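Local coordinates for regulatory protein E2 (Bovine papillomavirus type 1, PDB 2JEX) that regulates viral transcription and helps initiate viral DNA replication, probably by improving the DNA-binding specificity of the E1 protein, and is represented here by its N-terminal transactivation domain, at residues A45-G50 against C57-S62. The protein carries 1 engineered substitution. Numbering follows the deposited sequence.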
loop_
_atom_site.group_PDB
_atom_site.type_symbol
_atom_site.label_atom_id
_atom_site.label_comp_id
_atom_site.label_asym_id
_atom_site.label_seq_id
_atom_site.Cartn_x
_atom_site.Cartn_y
_atom_site.Cartn_z
ATOM N N ALA A 45 -1.019 -25.643 -2.021
ATOM C CA ALA A 45 -0.543 -27.016 -1.921
ATOM C C ALA A 45 -1.677 -28.028 -2.161
ATOM O O ALA A 45 -1.460 -29.072 -2.763
ATOM C CB ALA A 45 0.103 -27.252 -0.569
ATOM N N ALA A 46 -2.875 -27.699 -1.686
ATOM C CA ALA A 46 -4.060 -28.512 -1.914
ATOM C C ALA A 46 -4.405 -28.569 -3.406
ATOM O O ALA A 46 -4.709 -29.638 -3.930
ATOM C CB ALA A 46 -5.231 -27.965 -1.110
ATOM N N ARG A 47 -4.330 -27.412 -4.072
ATOM C CA ARG A 47 -4.579 -27.276 -5.510
ATOM C C ARG A 47 -3.648 -28.139 -6.386
ATOM O O ARG A 47 -4.111 -28.814 -7.332
ATOM C CB ARG A 47 -4.513 -25.796 -5.900
ATOM C CG ARG A 47 -5.301 -25.418 -7.149
ATOM C CD ARG A 47 -6.766 -25.889 -7.113
ATOM N NE ARG A 47 -7.186 -26.276 -8.459
ATOM C CZ ARG A 47 -7.531 -27.512 -8.825
ATOM N NH1 ARG A 47 -7.547 -28.516 -7.946
ATOM N NH2 ARG A 47 -7.884 -27.744 -10.082
ATOM N N LYS A 48 -2.356 -28.155 -6.046
ATOM C CA LYS A 48 -1.362 -29.001 -6.738
ATOM C C LYS A 48 -1.707 -30.474 -6.662
ATOM O O LYS A 48 -1.359 -31.245 -7.557
ATOM C CB LYS A 48 0.053 -28.795 -6.171
ATOM C CG LYS A 48 0.655 -27.374 -6.355
ATOM C CD LYS A 48 0.976 -27.045 -7.823
ATOM C CE LYS A 48 -0.139 -26.230 -8.487
ATOM N NZ LYS A 48 -0.041 -26.281 -9.975
ATOM N N LYS A 49 -2.387 -30.849 -5.581
ATOM C CA LYS A 49 -2.758 -32.230 -5.314
ATOM C C LYS A 49 -4.152 -32.553 -5.867
ATOM O O LYS A 49 -4.666 -33.675 -5.702
ATOM C CB LYS A 49 -2.645 -32.512 -3.810
ATOM C CG LYS A 49 -1.200 -32.412 -3.313
ATOM C CD LYS A 49 -1.103 -32.186 -1.811
ATOM C CE LYS A 49 0.329 -31.802 -1.392
ATOM N NZ LYS A 49 0.719 -30.404 -1.802
ATOM N N GLY A 50 -4.748 -31.568 -6.538
ATOM C CA GLY A 50 -6.029 -31.752 -7.214
ATOM C C GLY A 50 -7.239 -31.504 -6.329
ATOM O O GLY A 50 -8.379 -31.789 -6.735
ATOM N N CYS A 57 -14.622 -25.426 2.795
ATOM C CA CYS A 57 -14.318 -24.268 1.973
ATOM C C CYS A 57 -13.654 -24.661 0.663
ATOM O O CYS A 57 -12.801 -25.552 0.629
ATOM C CB CYS A 57 -13.474 -23.246 2.741
ATOM S SG CYS A 57 -11.858 -23.817 3.276
ATOM N N ARG A 58 -14.073 -23.989 -0.409
ATOM C CA ARG A 58 -13.578 -24.243 -1.757
ATOM C C ARG A 58 -12.176 -23.705 -1.914
ATOM O O ARG A 58 -11.850 -22.643 -1.390
ATOM C CB ARG A 58 -14.491 -23.595 -2.802
ATOM C CG ARG A 58 -15.902 -24.160 -2.843
ATOM C CD ARG A 58 -16.722 -23.508 -3.948
ATOM N NE ARG A 58 -18.160 -23.592 -3.690
ATOM C CZ ARG A 58 -18.865 -22.663 -3.047
ATOM N NH1 ARG A 58 -18.270 -21.565 -2.585
ATOM N NH2 ARG A 58 -20.170 -22.831 -2.861
ATOM N N VAL A 59 -11.347 -24.447 -2.640
ATOM C CA VAL A 59 -9.983 -24.024 -2.927
ATOM C C VAL A 59 -9.971 -23.138 -4.175
ATOM O O VAL A 59 -10.413 -23.571 -5.241
ATOM C CB VAL A 59 -9.056 -25.241 -3.152
ATOM C CG1 VAL A 59 -7.627 -24.786 -3.380
ATOM C CG2 VAL A 59 -9.145 -26.219 -1.973
ATOM N N PRO A 60 -9.477 -21.887 -4.046
ATOM C CA PRO A 60 -9.317 -21.011 -5.215
ATOM C C PRO A 60 -8.382 -21.614 -6.273
ATOM O O PRO A 60 -7.584 -22.507 -5.964
ATOM C CB PRO A 60 -8.658 -19.751 -4.630
ATOM C CG PRO A 60 -8.939 -19.785 -3.174
ATOM C CD PRO A 60 -9.050 -21.232 -2.795
ATOM N N HIS A 61 -8.484 -21.124 -7.505
ATOM C CA HIS A 61 -7.494 -21.411 -8.540
ATOM C C HIS A 61 -6.071 -21.258 -7.996
ATOM O O HIS A 61 -5.788 -20.325 -7.234
ATOM C CB HIS A 61 -7.697 -20.453 -9.711
ATOM C CG HIS A 61 -7.058 -20.899 -10.992
ATOM N ND1 HIS A 61 -5.694 -21.054 -11.136
ATOM C CD2 HIS A 61 -7.599 -21.181 -12.201
ATOM C CE1 HIS A 61 -5.424 -21.432 -12.372
ATOM N NE2 HIS A 61 -6.562 -21.516 -13.040
ATOM N N SER A 62 -5.181 -22.163 -8.394
ATOM C CA SER A 62 -3.799 -22.174 -7.910
ATOM C C SER A 62 -3.049 -20.855 -8.145
ATOM O O SER A 62 -2.294 -20.420 -7.283
ATOM C CB SER A 62 -3.016 -23.359 -8.494
ATOM O OG SER A 62 -2.664 -23.125 -9.842
#
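With CG swung opposite its backbone N (chi1 -155°) and the chain folding back at chi2 (52°), Arg-47 lays its methylene groups across Val-59 and the start of the helix at Ser-62. Its CG comes to 3.4 Å from Ser-62 CB, the closest approach between the two segments. One carbon further out, Arg-47 CD lies 4.0 Å from Val-59 CG1, the methyl that points away from the valine's own N, and 3.7 Å from the carbonyl oxygen of Pro-60. The other methyl, Val-59 CG2, meets Ala-46 CB at 4.4 Å, so the valine spans two successive residues of the last helical turn. Lys-48 bends at chi2 and chi3 and brings CE to 4.1 Å from Ser-62 CB; its NZ stays 4.1 Å from Ser-62 OG, too far for a hydrogen bond.

The contact closes the hairpin-bearing connection between helix 26-48 and helix 62-83 in the transactivation domain. Helix 26-48 finishes in a Schellman motif with Gly-50 at positive phi, while His-61 is the N-cap of the next helix, its ND1 accepting from the backbone N of Val-63. The ring of Pro-60, whose CB points away from residues 45-50, packs against Leu-43 of helix 26-48 and Cys-65 of helix 62-83.

No hydrogen bond joins the two segments. Arg-47 instead spends its NH1 on the carbonyl oxygen of Val-51, within the connection itself, which tethers the guanidinium beyond the helix end and leaves the aliphatic part of the arginine to make the van der Waals contact with the second segment.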